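Local structure of putative epoxide hydrolase protein (Klebsiella pneumoniae subsp. pneumoniae, 5BOV) at residues Y158-R172 and H209-L223. The protein is probably an alpha/beta-fold hydrolase, perhaps an epoxide hydrolase or a monoacylglycerol lipase. Sequence-based numbering, arbitrary orientation.
Sequences YQFYFATPRGEAGYR and HVAITISNYRWRLGL
Y158, F162 and Y217 form an aromatic cluster where helices 158-162 and 165-172 pack on helix 209-220, within the helical cap inserted between strands 127-133 and 247-252 of this alpha/beta hydrolase fold. Y158 turns its edge to the face of Y217, CE2 to CZ 3.9 Å, with the planes nearly perpendicular at 87°. F162, roughly side by side with Y217, brings CD2 to 3.6 Å from Y217 CD2, while I214 CD1 sits 3.5 Å from F162 CB. The three rings, flat and bulky, fill the angle between the crossing helices; the hydroxyl of Y217 bonds to W111, which lies within a GxDxG sequence consistent with a nucleophile elbow. R172 also packs: bent at chi3 (-78°), it lays one guanidinium face over V210 CG1, while its NH1 forms a salt bridge with E168 OE2.

Among the polar contacts, arginine suits position 218 because NE and NH2 can grip one oxygen together. Extended from CG to NE, R218 reaches across to the backbone carbonyl of F162 and holds F162 O side-on with NE (2.9 Å) and NH2, both bonds lying close to the guanidinium plane. Q159 OE1 takes a weak bond from R220 NE, the amide and guanidinium nearly coplanar. Histidine suits position 209 by having two ring nitrogens: H209 ND1 bonds to G68 O, and NE2 shares a hydrogen bond of 2.7 Å with Y171 OH, ring edge to hydroxyl.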
ATOM      1  N   TYR A 158       9.503  13.688  -6.497  1.00 10.76           N
ATOM      2  CA  TYR A 158       9.992  13.334  -5.201  1.00 11.33           C
ATOM      3  C   TYR A 158      10.879  12.103  -5.206  1.00 10.54           C
ATOM      4  O   TYR A 158      11.762  12.002  -4.388  1.00 10.13           O
ATOM      5  CB  TYR A 158       8.825  13.156  -4.187  1.00 11.46           C
ATOM      6  CG  TYR A 158       7.755  12.207  -4.686  1.00 12.53           C
ATOM      7  CD1 TYR A 158       6.667  12.696  -5.458  1.00 14.04           C
ATOM      8  CD2 TYR A 158       7.843  10.861  -4.430  1.00 13.67           C
ATOM      9  CE1 TYR A 158       5.701  11.817  -5.954  1.00 15.10           C
ATOM     10  CE2 TYR A 158       6.915   9.999  -4.920  1.00 15.41           C
ATOM     11  CZ  TYR A 158       5.848  10.499  -5.692  1.00 16.75           C
ATOM     12  OH  TYR A 158       4.909   9.590  -6.131  1.00 22.26           O
ATOM     13  N   GLN A 159      10.686  11.171  -6.138  1.00 10.18           N
ATOM     14  CA  GLN A 159      11.490   9.984  -6.109  1.00 10.52           C
ATOM     15  C   GLN A 159      12.912  10.345  -6.475  1.00 10.64           C
ATOM     16  O   GLN A 159      13.881   9.785  -5.959  1.00 10.78           O
ATOM     17  CB  GLN A 159      10.934   8.884  -7.016  1.00 11.09           C
ATOM     18  CG  GLN A 159      11.156   8.972  -8.504  1.00 12.38           C
ATOM     19  CD  GLN A 159      10.557   7.753  -9.250  1.00 13.75           C
ATOM     20  OE1 GLN A 159      10.200   6.731  -8.635  1.00 16.80           O
ATOM     21  NE2 GLN A 159      10.412   7.875 -10.510  1.00 15.18           N
ATOM     22  N   PHE A 160      13.045  11.290  -7.375  1.00 10.76           N
ATOM     23  CA  PHE A 160      14.404  11.809  -7.763  1.00 10.61           C
ATOM     24  C   PHE A 160      15.027  12.661  -6.660  1.00 10.43           C
ATOM     25  O   PHE A 160      16.252  12.487  -6.364  1.00  9.90           O
ATOM     26  CB  PHE A 160      14.405  12.559  -9.069  1.00 10.82           C
ATOM     27  CG  PHE A 160      13.670  11.821 -10.160  1.00 10.57           C
ATOM     28  CD1 PHE A 160      14.224  10.686 -10.729  1.00 10.56           C
ATOM     29  CD2 PHE A 160      12.457  12.286 -10.618  1.00 10.62           C
ATOM     30  CE1 PHE A 160      13.534   9.956 -11.688  1.00 10.76           C
ATOM     31  CE2 PHE A 160      11.755  11.554 -11.560  1.00 10.35           C
ATOM     32  CZ  PHE A 160      12.302  10.406 -12.106  1.00 10.18           C
ATOM     33  N   TYR A 161      14.218  13.472  -5.980  1.00  9.90           N
ATOM     34  CA  TYR A 161      14.698  14.133  -4.768  1.00 10.19           C
ATOM     35  C   TYR A 161      15.297  13.133  -3.759  1.00 10.39           C
ATOM     36  O   TYR A 161      16.413  13.260  -3.250  1.00 10.55           O
ATOM     37  CB  TYR A 161      13.541  14.869  -4.135  1.00 10.20           C
ATOM     38  CG  TYR A 161      13.878  15.754  -2.951  1.00 10.06           C
ATOM     39  CD1 TYR A 161      14.821  16.801  -3.064  1.00 10.32           C
ATOM     40  CD2 TYR A 161      13.235  15.652  -1.764  1.00  9.95           C
ATOM     41  CE1 TYR A 161      15.090  17.658  -2.002  1.00 10.79           C
ATOM     42  CE2 TYR A 161      13.484  16.507  -0.700  1.00 10.34           C
ATOM     43  CZ  TYR A 161      14.395  17.540  -0.806  1.00 10.67           C
ATOM     44  OH  TYR A 161      14.643  18.373   0.270  1.00 11.38           O
ATOM     45  N   PHE A 162      14.522  12.059  -3.493  1.00 10.21           N
ATOM     46  CA  PHE A 162      14.902  11.022  -2.516  1.00 10.59           C
ATOM     47  C   PHE A 162      16.176  10.222  -2.926  1.00 11.08           C
ATOM     48  O   PHE A 162      16.802   9.581  -2.114  1.00 11.01           O
ATOM     49  CB  PHE A 162      13.750  10.046  -2.214  1.00 10.38           C
ATOM     50  CG  PHE A 162      12.528  10.681  -1.557  1.00 10.26           C
ATOM     51  CD1 PHE A 162      12.623  11.821  -0.776  1.00 10.50           C
ATOM     52  CD2 PHE A 162      11.293  10.055  -1.702  1.00 10.29           C
ATOM     53  CE1 PHE A 162      11.480  12.382  -0.251  1.00 10.59           C
ATOM     54  CE2 PHE A 162      10.151  10.598  -1.151  1.00  9.89           C
ATOM     55  CZ  PHE A 162      10.268  11.763  -0.400  1.00 10.20           C
ATOM     56  N   ALA A 163      16.568  10.315  -4.189  1.00 11.21           N
ATOM     57  CA  ALA A 163      17.765   9.642  -4.655  1.00 11.77           C
ATOM     58  C   ALA A 163      19.051  10.352  -4.205  1.00 12.50           C
ATOM     59  O   ALA A 163      20.108   9.799  -4.405  1.00 13.78           O
ATOM     60  CB  ALA A 163      17.731   9.543  -6.164  1.00 11.80           C
ATOM     61  N   THR A 164      18.945  11.584  -3.682  1.00 12.28           N
ATOM     62  CA  THR A 164      20.072  12.387  -3.275  1.00 12.98           C
ATOM     63  C   THR A 164      20.188  12.513  -1.779  1.00 13.54           C
ATOM     64  O   THR A 164      19.182  12.390  -1.068  1.00 13.37           O
ATOM     65  CB  THR A 164      20.000  13.800  -3.858  1.00 13.16           C
ATOM     66  OG1 THR A 164      18.941  14.531  -3.268  1.00 12.42           O
ATOM     67  CG2 THR A 164      19.823  13.741  -5.388  1.00 12.97           C
ATOM     68  N   PRO A 165      21.403  12.735  -1.254  1.00 14.90           N
ATOM     69  CA  PRO A 165      21.527  12.976   0.177  1.00 14.62           C
ATOM     70  C   PRO A 165      20.748  14.186   0.638  1.00 14.08           C
ATOM     71  O   PRO A 165      20.193  14.139   1.716  1.00 14.11           O
ATOM     72  CB  PRO A 165      23.030  13.189   0.372  1.00 15.56           C
ATOM     73  CG  PRO A 165      23.648  12.388  -0.705  1.00 15.80           C
ATOM     74  CD  PRO A 165      22.718  12.562  -1.903  1.00 15.38           C
ATOM     75  N   ARG A 166      20.699  15.234  -0.192  1.00 14.11           N
ATOM     76  CA  ARG A 166      19.861  16.397   0.097  1.00 13.77           C
ATOM     77  C   ARG A 166      18.375  16.033   0.294  1.00 13.29           C
ATOM     78  O   ARG A 166      17.729  16.538   1.227  1.00 13.49           O
ATOM     79  CB  ARG A 166      20.030  17.473  -1.014  1.00 14.30           C
ATOM     80  CG  ARG A 166      19.075  18.631  -0.858  1.00 14.35           C
ATOM     81  CD  ARG A 166      19.565  19.771  -1.674  1.00 14.98           C
ATOM     82  NE  ARG A 166      18.573  20.761  -2.027  1.00 15.15           N
ATOM     83  CZ  ARG A 166      18.849  21.888  -2.647  1.00 16.28           C
ATOM     84  NH1 ARG A 166      20.079  22.169  -3.027  1.00 17.25           N
ATOM     85  NH2 ARG A 166      17.846  22.698  -3.008  1.00 16.95           N
ATOM     86  N   GLY A 167      17.864  15.122  -0.519  1.00 13.00           N
ATOM     87  CA  GLY A 167      16.503  14.648  -0.385  1.00 12.98           C
ATOM     88  C   GLY A 167      16.249  13.858   0.874  1.00 13.01           C
ATOM     89  O   GLY A 167      15.193  13.988   1.510  1.00 13.48           O
ATOM     90  N   GLU A 168      17.165  12.992   1.221  1.00 13.73           N
ATOM     91  CA  GLU A 168      17.059  12.265   2.477  1.00 14.58           C
ATOM     92  C   GLU A 168      17.001  13.268   3.644  1.00 13.98           C
ATOM     93  O   GLU A 168      16.178  13.165   4.552  1.00 13.26           O
ATOM     94  CB  GLU A 168      18.203  11.287   2.664  1.00 16.89           C
ATOM     95  CG  GLU A 168      18.134  10.610   4.058  1.00 20.07           C
ATOM     96  CD  GLU A 168      19.174   9.512   4.317  1.00 24.36           C
ATOM     97  OE1 GLU A 168      19.810   9.055   3.356  1.00 29.01           O
ATOM     98  OE2 GLU A 168      19.379   9.146   5.515  1.00 26.69           O
ATOM     99  N   ALA A 169      17.942  14.238   3.632  1.00 13.62           N
ATOM    100  CA  ALA A 169      17.959  15.221   4.686  1.00 13.66           C
ATOM    101  C   ALA A 169      16.677  16.087   4.742  1.00 13.40           C
ATOM    102  O   ALA A 169      16.179  16.370   5.818  1.00 13.89           O
ATOM    103  CB  ALA A 169      19.218  16.125   4.545  1.00 14.03           C
ATOM    104  N   GLY A 170      16.174  16.486   3.585  1.00 12.79           N
ATOM    105  CA  GLY A 170      14.952  17.239   3.504  1.00 12.57           C
ATOM    106  C   GLY A 170      13.776  16.458   4.065  1.00 12.36           C
ATOM    107  O   GLY A 170      12.942  16.993   4.809  1.00 11.82           O
ATOM    108  N   TYR A 171      13.713  15.185   3.710  1.00 12.33           N
ATOM    109  CA  TYR A 171      12.560  14.380   4.148  1.00 12.79           C
ATOM    110  C   TYR A 171      12.621  14.167   5.629  1.00 13.75           C
ATOM    111  O   TYR A 171      11.602  14.143   6.313  1.00 13.63           O
ATOM    112  CB  TYR A 171      12.411  13.080   3.336  1.00 12.23           C
ATOM    113  CG  TYR A 171      11.041  12.420   3.533  1.00 12.09           C
ATOM    114  CD1 TYR A 171       9.872  13.128   3.215  1.00 11.90           C
ATOM    115  CD2 TYR A 171      10.931  11.149   4.044  1.00 11.87           C
ATOM    116  CE1 TYR A 171       8.629  12.550   3.465  1.00 11.97           C
ATOM    117  CE2 TYR A 171       9.693  10.554   4.301  1.00 11.58           C
ATOM    118  CZ  TYR A 171       8.558  11.246   3.985  1.00 11.77           C
ATOM    119  OH  TYR A 171       7.293  10.728   4.229  1.00 11.79           O
ATOM    120  N   ARG A 172      13.828  13.968   6.128  1.00 15.43           N
ATOM    121  CA  ARG A 172      14.027  13.779   7.585  1.00 17.14           C
ATOM    122  C   ARG A 172      13.758  15.053   8.358  1.00 17.50           C
ATOM    123  O   ARG A 172      13.110  15.025   9.410  1.00 16.73           O
ATOM    124  CB  ARG A 172      15.412  13.271   7.896  1.00 19.14           C
ATOM    125  CG  ARG A 172      15.674  13.072   9.392  1.00 21.39           C
ATOM    126  CD  ARG A 172      16.923  12.280   9.633  1.00 24.25           C
ATOM    127  NE  ARG A 172      16.676  10.867   9.408  1.00 27.42           N
ATOM    128  CZ  ARG A 172      17.262  10.104   8.495  1.00 29.23           C
ATOM    129  NH1 ARG A 172      18.172  10.576   7.648  1.00 29.99           N
ATOM    130  NH2 ARG A 172      16.918   8.817   8.453  1.00 30.51           N
ATOM    131  N   HIS A 209      10.884   5.496   9.273  1.00 11.53           N
ATOM    132  CA  HIS A 209      10.092   5.932   8.154  1.00 10.81           C
ATOM    133  C   HIS A 209      10.935   6.542   7.013  1.00 10.81           C
ATOM    134  O   HIS A 209      10.704   6.271   5.845  1.00 10.30           O
ATOM    135  CB  HIS A 209       9.050   6.961   8.606  1.00 10.77           C
ATOM    136  CG  HIS A 209       8.200   7.439   7.458  1.00 10.20           C
ATOM    137  ND1 HIS A 209       7.329   6.604   6.809  1.00  9.66           N
ATOM    138  CD2 HIS A 209       8.216   8.597   6.777  1.00 10.12           C
ATOM    139  CE1 HIS A 209       6.806   7.252   5.786  1.00  9.85           C
ATOM    140  NE2 HIS A 209       7.352   8.462   5.751  1.00 10.24           N
ATOM    141  N   VAL A 210      11.877   7.379   7.388  1.00 10.54           N
ATOM    142  CA  VAL A 210      12.713   8.012   6.359  1.00 10.75           C
ATOM    143  C   VAL A 210      13.486   6.966   5.647  1.00 10.49           C
ATOM    144  O   VAL A 210      13.547   6.989   4.385  1.00 10.02           O
ATOM    145  CB  VAL A 210      13.613   9.119   6.950  1.00 11.51           C
ATOM    146  CG1 VAL A 210      14.638   9.623   5.939  1.00 11.67           C
ATOM    147  CG2 VAL A 210      12.744  10.266   7.432  1.00 12.12           C
ATOM    148  N   ALA A 211      14.160   6.082   6.415  1.00 10.90           N
ATOM    149  CA  ALA A 211      15.016   5.106   5.795  1.00 10.92           C
ATOM    150  C   ALA A 211      14.211   4.246   4.811  1.00 10.51           C
ATOM    151  O   ALA A 211      14.670   3.939   3.703  1.00 10.80           O
ATOM    152  CB  ALA A 211      15.701   4.240   6.826  1.00 11.83           C
ATOM    153  N   ILE A 212      13.008   3.821   5.212  1.00  9.99           N
ATOM    154  CA  ILE A 212      12.167   2.959   4.358  1.00  9.88           C
ATOM    155  C   ILE A 212      11.733   3.725   3.115  1.00  9.80           C
ATOM    156  O   ILE A 212      11.729   3.156   1.985  1.00  9.46           O
ATOM    157  CB  ILE A 212      10.956   2.401   5.127  1.00 10.33           C
ATOM    158  CG1 ILE A 212      11.427   1.463   6.227  1.00 10.56           C
ATOM    159  CG2 ILE A 212       9.985   1.671   4.194  1.00 10.27           C
ATOM    160  CD1 ILE A 212      12.176   0.237   5.775  1.00 11.21           C
ATOM    161  N   THR A 213      11.338   4.986   3.286  1.00  9.68           N
ATOM    162  CA  THR A 213      10.918   5.799   2.173  1.00  9.66           C
ATOM    163  C   THR A 213      12.065   5.923   1.149  1.00 10.36           C
ATOM    164  O   THR A 213      11.880   5.703  -0.076  1.00  9.83           O
ATOM    165  CB  THR A 213      10.516   7.178   2.640  1.00  9.84           C
ATOM    166  OG1 THR A 213       9.354   7.070   3.481  1.00  9.69           O
ATOM    167  CG2 THR A 213      10.150   8.116   1.477  1.00  9.84           C
ATOM    168  N   ILE A 214      13.234   6.326   1.622  1.00 11.50           N
ATOM    169  CA  ILE A 214      14.370   6.564   0.694  1.00 12.25           C
ATOM    170  C   ILE A 214      14.764   5.252   0.005  1.00 12.10           C
ATOM    171  O   ILE A 214      15.047   5.224  -1.214  1.00 12.00           O
ATOM    172  CB  ILE A 214      15.557   7.153   1.477  1.00 13.92           C
ATOM    173  CG1 ILE A 214      15.208   8.508   2.056  1.00 15.05           C
ATOM    174  CG2 ILE A 214      16.831   7.230   0.648  1.00 15.66           C
ATOM    175  CD1 ILE A 214      14.618   9.522   1.160  1.00 15.31           C
ATOM    176  N   SER A 215      14.806   4.177   0.785  1.00 12.11           N
ATOM    177  CA  SER A 215      15.100   2.868   0.242  1.00 12.12           C
ATOM    178  C   SER A 215      14.076   2.468  -0.846  1.00 11.57           C
ATOM    179  O   SER A 215      14.449   1.953  -1.913  1.00 11.87           O
ATOM    180  CB  SER A 215      15.154   1.792   1.312  1.00 12.30           C
ATOM    181  OG  SER A 215      15.340   0.488   0.757  1.00 12.38           O
ATOM    182  N   ASN A 216      12.789   2.600  -0.549  1.00 11.10           N
ATOM    183  CA  ASN A 216      11.745   2.290  -1.535  1.00 10.94           C
ATOM    184  C   ASN A 216      12.008   2.960  -2.889  1.00 10.88           C
ATOM    185  O   ASN A 216      11.978   2.275  -3.925  1.00 10.74           O
ATOM    186  CB  ASN A 216      10.354   2.668  -0.989  1.00 10.77           C
ATOM    187  CG  ASN A 216       9.259   2.430  -1.991  1.00 10.73           C
ATOM    188  OD1 ASN A 216       8.637   1.371  -2.017  1.00 11.36           O
ATOM    189  ND2 ASN A 216       8.978   3.434  -2.817  1.00 10.54           N
ATOM    190  N   TYR A 217      12.267   4.279  -2.852  1.00 10.94           N
ATOM    191  CA  TYR A 217      12.436   5.050  -4.084  1.00 11.39           C
ATOM    192  C   TYR A 217      13.832   4.862  -4.749  1.00 12.41           C
ATOM    193  O   TYR A 217      13.902   4.764  -5.983  1.00 12.18           O
ATOM    194  CB  TYR A 217      12.029   6.515  -3.888  1.00 11.51           C
ATOM    195  CG  TYR A 217      10.569   6.594  -3.682  1.00 11.27           C
ATOM    196  CD1 TYR A 217       9.668   6.299  -4.711  1.00 10.99           C
ATOM    197  CD2 TYR A 217      10.022   6.808  -2.426  1.00 11.51           C
ATOM    198  CE1 TYR A 217       8.282   6.254  -4.491  1.00 11.53           C
ATOM    199  CE2 TYR A 217       8.648   6.828  -2.243  1.00 11.39           C
ATOM    200  CZ  TYR A 217       7.794   6.528  -3.271  1.00 11.05           C
ATOM    201  OH  TYR A 217       6.429   6.441  -3.022  1.00 11.33           O
ATOM    202  N   ARG A 218      14.864   4.622  -3.939  1.00 12.74           N
ATOM    203  CA  ARG A 218      16.149   4.288  -4.520  1.00 13.79           C
ATOM    204  C   ARG A 218      16.092   2.911  -5.168  1.00 13.56           C
ATOM    205  O   ARG A 218      16.632   2.715  -6.292  1.00 13.64           O
ATOM    206  CB  ARG A 218      17.272   4.410  -3.526  1.00 14.56           C
ATOM    207  CG  ARG A 218      17.537   5.861  -3.204  1.00 16.03           C
ATOM    208  CD  ARG A 218      18.625   6.005  -2.159  1.00 19.14           C
ATOM    209  NE  ARG A 218      18.696   7.447  -1.820  1.00 21.45           N
ATOM    210  CZ  ARG A 218      19.558   7.968  -0.979  1.00 22.75           C
ATOM    211  NH1 ARG A 218      20.440   7.164  -0.367  1.00 23.01           N
ATOM    212  NH2 ARG A 218      19.508   9.284  -0.696  1.00 23.91           N
ATOM    213  N   TRP A 219      15.448   1.932  -4.532  1.00 12.96           N
ATOM    214  CA  TRP A 219      15.342   0.635  -5.175  1.00 13.13           C
ATOM    215  C   TRP A 219      14.607   0.727  -6.505  1.00 13.66           C
ATOM    216  O   TRP A 219      15.029   0.165  -7.487  1.00 12.76           O
ATOM    217  CB  TRP A 219      14.651  -0.420  -4.257  1.00 13.09           C
ATOM    218  CG  TRP A 219      14.684  -1.837  -4.839  1.00 13.21           C
ATOM    219  CD1 TRP A 219      15.563  -2.818  -4.523  1.00 14.06           C
ATOM    220  CD2 TRP A 219      13.785  -2.406  -5.785  1.00 13.55           C
ATOM    221  NE1 TRP A 219      15.315  -3.933  -5.241  1.00 13.90           N
ATOM    222  CE2 TRP A 219      14.210  -3.714  -6.020  1.00 14.00           C
ATOM    223  CE3 TRP A 219      12.704  -1.921  -6.492  1.00 12.99           C
ATOM    224  CZ2 TRP A 219      13.562  -4.554  -6.863  1.00 14.51           C
ATOM    225  CZ3 TRP A 219      12.044  -2.757  -7.325  1.00 13.70           C
ATOM    226  CH2 TRP A 219      12.466  -4.060  -7.522  1.00 14.30           C
ATOM    227  N   ARG A 220      13.530   1.513  -6.540  1.00 14.03           N
ATOM    228  CA  ARG A 220      12.685   1.595  -7.696  1.00 16.51           C
ATOM    229  C   ARG A 220      13.459   2.135  -8.912  1.00 15.61           C
ATOM    230  O   ARG A 220      13.185   1.731 -10.025  1.00 15.74           O
ATOM    231  CB  ARG A 220      11.539   2.536  -7.381  1.00 20.01           C
ATOM    232  CG  ARG A 220      10.505   2.650  -8.441  1.00 25.95           C
ATOM    233  CD  ARG A 220       9.389   3.566  -7.917  1.00 31.98           C
ATOM    234  NE  ARG A 220       8.619   4.058  -9.063  1.00 38.51           N
ATOM    235  CZ  ARG A 220       7.715   3.361  -9.711  1.00 48.10           C
ATOM    236  NH1 ARG A 220       7.400   2.119  -9.324  1.00 55.28           N
ATOM    237  NH2 ARG A 220       7.112   3.917 -10.751  1.00 52.10           N
ATOM    238  N   LEU A 221      14.424   3.026  -8.641  1.00 15.52           N
ATOM    239  CA  LEU A 221      15.253   3.654  -9.653  1.00 15.92           C
ATOM    240  C   LEU A 221      16.505   2.841 -10.003  1.00 16.99           C
ATOM    241  O   LEU A 221      17.322   3.284 -10.823  1.00 18.15           O
ATOM    242  CB  LEU A 221      15.626   5.051  -9.207  1.00 15.70           C
ATOM    243  CG  LEU A 221      14.476   6.067  -9.107  1.00 15.90           C
ATOM    244  CD1 LEU A 221      14.946   7.314  -8.434  1.00 16.55           C
ATOM    245  CD2 LEU A 221      13.911   6.336 -10.484  1.00 15.92           C
ATOM    246  N   GLY A 222      16.668   1.690  -9.395  1.00 17.83           N
ATOM    247  CA  GLY A 222      17.816   0.852  -9.648  1.00 18.95           C
ATOM    248  C   GLY A 222      19.056   1.327  -8.931  1.00 19.35           C
ATOM    249  O   GLY A 222      20.146   0.941  -9.320  1.00 20.20           O
ATOM    250  N   LEU A 223      18.922   2.118  -7.866  1.00 18.72           N
ATOM    251  CA  LEU A 223      20.042   2.700  -7.163  1.00 20.24           C
ATOM    252  C   LEU A 223      20.417   2.008  -5.877  1.00 20.90           C
ATOM    253  O   LEU A 223      21.292   2.437  -5.152  1.00 23.01           O
ATOM    254  CB  LEU A 223      19.754   4.176  -6.875  1.00 20.49           C
ATOM    255  CG  LEU A 223      19.456   5.011  -8.103  1.00 21.91           C
ATOM    256  CD1 LEU A 223      19.042   6.392  -7.664  1.00 22.29           C
ATOM    257  CD2 LEU A 223      20.693   5.065  -8.995  1.00 23.40           C
TER
HETATM  258  O   HOH W   1       8.339   6.011 -12.307  1.00 23.41           O
HETATM  259  O   HOH W   2      21.138   9.749   1.424  1.00 32.54           O
HETATM  260  O   HOH W   3      14.768   6.548   9.186  1.00 13.58           O